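Local coordinates for Mlr6093 protein (Mesorhizobium loti, PDB 2QJ8) that probably acts as a zinc-dependent hydrolase of the succinylglutamate desuccinylase/aspartoacylase family, cleaving carbon-nitrogen bonds in linear amides or ester bonds, at residues K104-N107 / R108-G112; G189-D192 / T193-R197. All blocks are in the same frame, centred on the assembly; numbering follows the deposited sequence.

Contact 1: K104-N107 / R108-G112; sequences KNLN and RVFPG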
loop_
_atom_site.group_PDB
_atom_site.type_symbol
_atom_site.label_atom_id
_atom_site.label_comp_id
_atom_site.label_asym_id
_atom_site.label_seq_id
_atom_site.Cartn_x
_atom_site.Cartn_y
_atom_site.Cartn_z
ATOM N N LYS A 104 6.347 -19.989 -2.368
ATOM C CA LYS A 104 5.527 -20.476 -1.262
ATOM C C LYS A 104 5.316 -19.443 -0.177
ATOM O O LYS A 104 6.164 -18.583 0.105
ATOM C CB LYS A 104 6.105 -21.773 -0.655
ATOM C CG LYS A 104 6.332 -22.900 -1.672
ATOM C CD LYS A 104 6.956 -24.181 -1.086
ATOM C CE LYS A 104 7.118 -25.214 -2.193
ATOM N NZ LYS A 104 7.935 -26.407 -1.813
ATOM N N ASN A 105 4.139 -19.525 0.411
ATOM C CA ASN A 105 3.737 -18.728 1.564
ATOM C C ASN A 105 4.279 -19.511 2.738
ATOM O O ASN A 105 3.826 -20.624 3.041
ATOM C CB ASN A 105 2.216 -18.580 1.575
ATOM C CG ASN A 105 1.662 -17.891 2.814
ATOM O OD1 ASN A 105 2.356 -17.569 3.786
ATOM N ND2 ASN A 105 0.378 -17.622 2.753
ATOM N N LEU A 106 5.305 -18.931 3.343
ATOM C CA LEU A 106 6.058 -19.509 4.448
ATOM C C LEU A 106 5.184 -20.004 5.610
ATOM O O LEU A 106 5.456 -21.058 6.201
ATOM C CB LEU A 106 7.101 -18.474 4.929
ATOM C CG LEU A 106 7.941 -18.761 6.170
ATOM C CD1 LEU A 106 8.733 -20.027 5.940
ATOM C CD2 LEU A 106 8.873 -17.571 6.492
ATOM N N ASN A 107 4.160 -19.229 5.920
ATOM C CA ASN A 107 3.206 -19.552 6.971
ATOM C C ASN A 107 2.436 -20.839 6.666
ATOM O O ASN A 107 2.374 -21.709 7.548
ATOM C CB ASN A 107 2.265 -18.362 7.211
ATOM C CG ASN A 107 1.331 -18.563 8.394
ATOM O OD1 ASN A 107 0.363 -19.323 8.318
ATOM N ND2 ASN A 107 1.580 -17.827 9.472
ATOM N N ARG A 108 1.918 -20.998 5.437
ATOM C CA ARG A 108 1.143 -22.218 5.125
ATOM C C ARG A 108 1.968 -23.498 5.014
ATOM O O ARG A 108 1.388 -24.592 5.093
ATOM C CB ARG A 108 0.152 -22.114 3.935
ATOM C CG ARG A 108 0.710 -21.694 2.606
ATOM C CD ARG A 108 -0.130 -22.139 1.383
ATOM N NE ARG A 108 0.152 -21.308 0.197
ATOM C CZ ARG A 108 1.254 -21.351 -0.572
ATOM N NH1 ARG A 108 2.275 -22.190 -0.328
ATOM N NH2 ARG A 108 1.360 -20.502 -1.598
ATOM N N VAL A 109 3.301 -23.398 4.890
ATOM C CA VAL A 109 4.154 -24.612 4.797
ATOM C C VAL A 109 4.649 -25.188 6.138
ATOM O O VAL A 109 5.212 -26.273 6.134
ATOM C CB VAL A 109 5.356 -24.417 3.848
ATOM C CG1 VAL A 109 4.875 -23.855 2.503
ATOM C CG2 VAL A 109 6.402 -23.550 4.472
ATOM N N PHE A 110 4.444 -24.498 7.269
ATOM C CA PHE A 110 4.854 -25.025 8.600
ATOM C C PHE A 110 4.262 -26.409 8.843
ATOM O O PHE A 110 3.131 -26.636 8.454
ATOM C CB PHE A 110 4.443 -24.109 9.776
ATOM C CG PHE A 110 5.489 -23.100 10.164
ATOM C CD1 PHE A 110 5.715 -21.991 9.359
ATOM C CD2 PHE A 110 6.197 -23.236 11.335
ATOM C CE1 PHE A 110 6.655 -21.045 9.685
ATOM C CE2 PHE A 110 7.138 -22.296 11.708
ATOM C CZ PHE A 110 7.379 -21.186 10.875
ATOM N N PRO A 111 5.022 -27.333 9.477
ATOM C CA PRO A 111 6.355 -27.190 10.051
ATOM C C PRO A 111 7.536 -27.351 9.058
ATOM O O PRO A 111 8.670 -27.511 9.494
ATOM C CB PRO A 111 6.350 -28.299 11.108
ATOM C CG PRO A 111 5.656 -29.421 10.377
ATOM C CD PRO A 111 4.571 -28.737 9.565
ATOM N N GLY A 112 7.294 -27.293 7.753
ATOM C CA GLY A 112 8.352 -27.494 6.758
ATOM C C GLY A 112 9.079 -28.833 6.800
ATOM O O GLY A 112 8.568 -29.816 7.339
#

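Contact 2: G189-D192 / T193-R197; sequences GMFD and TLVHR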
loop_
_atom_site.group_PDB
_atom_site.type_symbol
_atom_site.label_atom_id
_atom_site.label_comp_id
_atom_site.label_asym_id
_atom_site.label_seq_id
_atom_site.Cartn_x
_atom_site.Cartn_y
_atom_site.Cartn_z
ATOM N N GLY A 189 -0.632 -24.921 7.861
ATOM C CA GLY A 189 0.660 -24.499 8.305
ATOM C C GLY A 189 0.837 -24.106 9.762
ATOM O O GLY A 189 0.717 -24.945 10.655
HETATM N N MSE A 190 1.086 -22.818 9.990
HETATM C CA MSE A 190 1.411 -22.308 11.320
HETATM C C MSE A 190 0.257 -22.445 12.311
HETATM O O MSE A 190 0.466 -22.837 13.452
HETATM C CB MSE A 190 1.877 -20.845 11.235
HETATM C CG MSE A 190 2.703 -20.385 12.413
HETATM SE SE MSE A 190 3.511 -18.601 12.201
HETATM C CE MSE A 190 4.435 -18.813 10.497
ATOM N N PHE A 191 -0.951 -22.118 11.877
ATOM C CA PHE A 191 -2.107 -22.211 12.758
ATOM C C PHE A 191 -2.294 -23.648 13.203
ATOM O O PHE A 191 -2.321 -23.919 14.395
ATOM C CB PHE A 191 -3.376 -21.690 12.075
ATOM C CG PHE A 191 -4.577 -21.659 12.982
ATOM C CD1 PHE A 191 -5.311 -22.816 13.252
ATOM C CD2 PHE A 191 -4.959 -20.468 13.586
ATOM C CE1 PHE A 191 -6.406 -22.784 14.095
ATOM C CE2 PHE A 191 -6.050 -20.429 14.432
ATOM C CZ PHE A 191 -6.779 -21.588 14.685
ATOM N N ASP A 192 -2.422 -24.563 12.249
ATOM C CA ASP A 192 -2.571 -25.985 12.578
ATOM C C ASP A 192 -1.456 -26.512 13.453
ATOM O O ASP A 192 -1.692 -27.290 14.362
ATOM C CB ASP A 192 -2.616 -26.842 11.315
ATOM C CG ASP A 192 -3.958 -26.797 10.612
ATOM O OD1 ASP A 192 -4.905 -26.140 11.108
ATOM O OD2 ASP A 192 -4.052 -27.420 9.534
ATOM N N THR A 193 -0.239 -26.070 13.184
ATOM C CA THR A 193 0.931 -26.505 13.953
ATOM C C THR A 193 0.889 -26.070 15.413
ATOM O O THR A 193 0.948 -26.894 16.308
ATOM C CB THR A 193 2.249 -26.005 13.265
ATOM O OG1 THR A 193 2.394 -26.725 12.041
ATOM C CG2 THR A 193 3.464 -26.287 14.137
ATOM N N LEU A 194 0.703 -24.782 15.632
ATOM C CA LEU A 194 0.724 -24.217 16.976
ATOM C C LEU A 194 -0.517 -24.491 17.792
ATOM O O LEU A 194 -0.439 -24.853 18.965
ATOM C CB LEU A 194 0.959 -22.712 16.920
ATOM C CG LEU A 194 2.367 -22.196 16.622
ATOM C CD1 LEU A 194 3.106 -23.064 15.645
ATOM C CD2 LEU A 194 2.224 -20.762 16.139
ATOM N N VAL A 195 -1.653 -24.276 17.172
ATOM C CA VAL A 195 -2.948 -24.479 17.814
ATOM C C VAL A 195 -3.328 -25.950 17.954
ATOM O O VAL A 195 -3.470 -26.452 19.069
ATOM C CB VAL A 195 -4.077 -23.720 17.051
ATOM C CG1 VAL A 195 -5.476 -23.971 17.685
ATOM C CG2 VAL A 195 -3.743 -22.230 16.984
ATOM N N HIS A 196 -3.499 -26.651 16.845
ATOM C CA HIS A 196 -4.017 -28.007 16.931
ATOM C C HIS A 196 -2.989 -29.041 17.354
ATOM O O HIS A 196 -3.253 -29.835 18.263
ATOM C CB HIS A 196 -4.708 -28.451 15.631
ATOM C CG HIS A 196 -5.893 -27.615 15.257
ATOM N ND1 HIS A 196 -6.875 -27.259 16.156
ATOM C CD2 HIS A 196 -6.258 -27.079 14.070
ATOM C CE1 HIS A 196 -7.781 -26.519 15.543
ATOM N NE2 HIS A 196 -7.431 -26.396 14.275
ATOM N N ARG A 197 -1.837 -29.047 16.701
ATOM C CA ARG A 197 -0.811 -30.043 17.007
ATOM C C ARG A 197 -0.154 -29.805 18.378
ATOM O O ARG A 197 0.018 -30.761 19.126
ATOM C CB ARG A 197 0.217 -30.098 15.875
ATOM C CG ARG A 197 1.468 -30.939 16.095
ATOM C CD ARG A 197 1.273 -32.367 15.868
ATOM N NE ARG A 197 1.078 -32.657 14.449
ATOM C CZ ARG A 197 1.103 -33.875 13.908
ATOM N NH1 ARG A 197 1.346 -34.969 14.643
ATOM N NH2 ARG A 197 0.895 -33.996 12.599
#

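Contact 1: K104-N107 / R108-G112
A type I beta turn from Asn-107 to Phe-110, in the loop between helices 89-94 and 118-129 of the catalytic domain, brings Arg-108, Val-109 and Phe-110 back against 104-107. Its closing bond, Phe-110 N to Asn-107 O, is weak at 3.5 Å. The amide N of Val-109 divides itself between two carbonyls, bonding weakly to Asn-105 O and to Leu-106 O, each 3.4 Å away. With Val-109 CG1 anti to the carbonyl carbon (chi1 -50°), CG2 comes within 3.2 Å of Leu-106 O, while CG1 meets Lys-104 CB at 4.0 Å. The extended lysine chain reaches Glu-120 (salt bridge) and Ser-117 (hydrogen bond). In the conformer described, Arg-108 passes obliquely across Asn-105, its CG 3.6 Å from Asn-105 CB; Asn-105 N lies over one guanidinium face, offset toward the rim, a contact between two donors. Asn-105 OD1 accepts a weak bond from Asn-107 N and a hydrogen bond from Asn-54 ND2, tying the residues ahead of the turn to the loop of Asn-54. A cis peptide joins Phe-110 to Pro-111. The buried ring of Phe-110 lies with its edge to Leu-106 O, which sits near the ring plane, 3.3 Å from CD1.

Contact 2: G189-D192 / T193-R197
The first turns of helix 190-197 begin at Gly-189, the N-cap residue, whose carbonyl O is gripped twice by Thr-193. The amide N of Thr-193 donates at 2.9 Å, tilted only slightly from the carbonyl plane, and the hydroxyl OG1 donates at 2.8 Å from well above that plane. With OG1 anti to its own carbonyl carbon (chi1 -69°), the hydroxyl folds back along the helix and has its proton satisfied within it. Regular helical bonds follow from Leu-194 N to Met-190 O and from Val-195 N to Phe-191 O. The last turn then widens to a pi-type turn: Asp-192 O takes a nearly straight bond (165°) from Arg-197 N at 2.9 Å, and a weaker, bent one from His-196 N at 3.1 Å. The carboxylate OD1 of Asp-192 receives a weak hydrogen bond from Thr-187 OG1 and also lies at the edge of the imidazole, 3.4 Å from His-196 CD2.

Phe-191 carries the packing. Val-195 CG2 stands over the centre of one ring face, 3.7 Å from the centroid, in a CH-pi contact, and the ring edge turns toward the face of His-196 in an offset edge-to-face pair with planes 72° apart. A serine in place of Phe-191 would probably leave Val-195 CG2 without its aromatic cover and His-196 without its ring partner, opening a gap beside the helix. Further round, Met-190, a selenomethionine, lies alongside Leu-194, with its CG 3.8 Å from Leu-194 CD2. Met-190, Phe-191, Leu-194 and Val-195 all pack on Phe-202 of strand 201-208, while Val-195 O bonds to Gln-163 NE2 of helix 161-172.

The two contacts lie in the same catalytic domain and meet directly, their centres about 11 Å apart. Asn-107 O, in the turn of contact 1, probably accepts a hydrogen bond from Met-190 N, the first helical amide of contact 2, at 3.0 Å, and Phe-110 packs against Gly-189 and Met-190. Both are partly buried. Contact 1 is an irregular loop whose turn is closed by weak backbone bonds, one amide shared between two carbonyls, with Phe-110 buried toward helix 118-129 and Arg-108 exposed. In contact 2, regular helical bonds dominate; its buried side faces strand 201-208, while His-196 and Arg-197 form the exposed end.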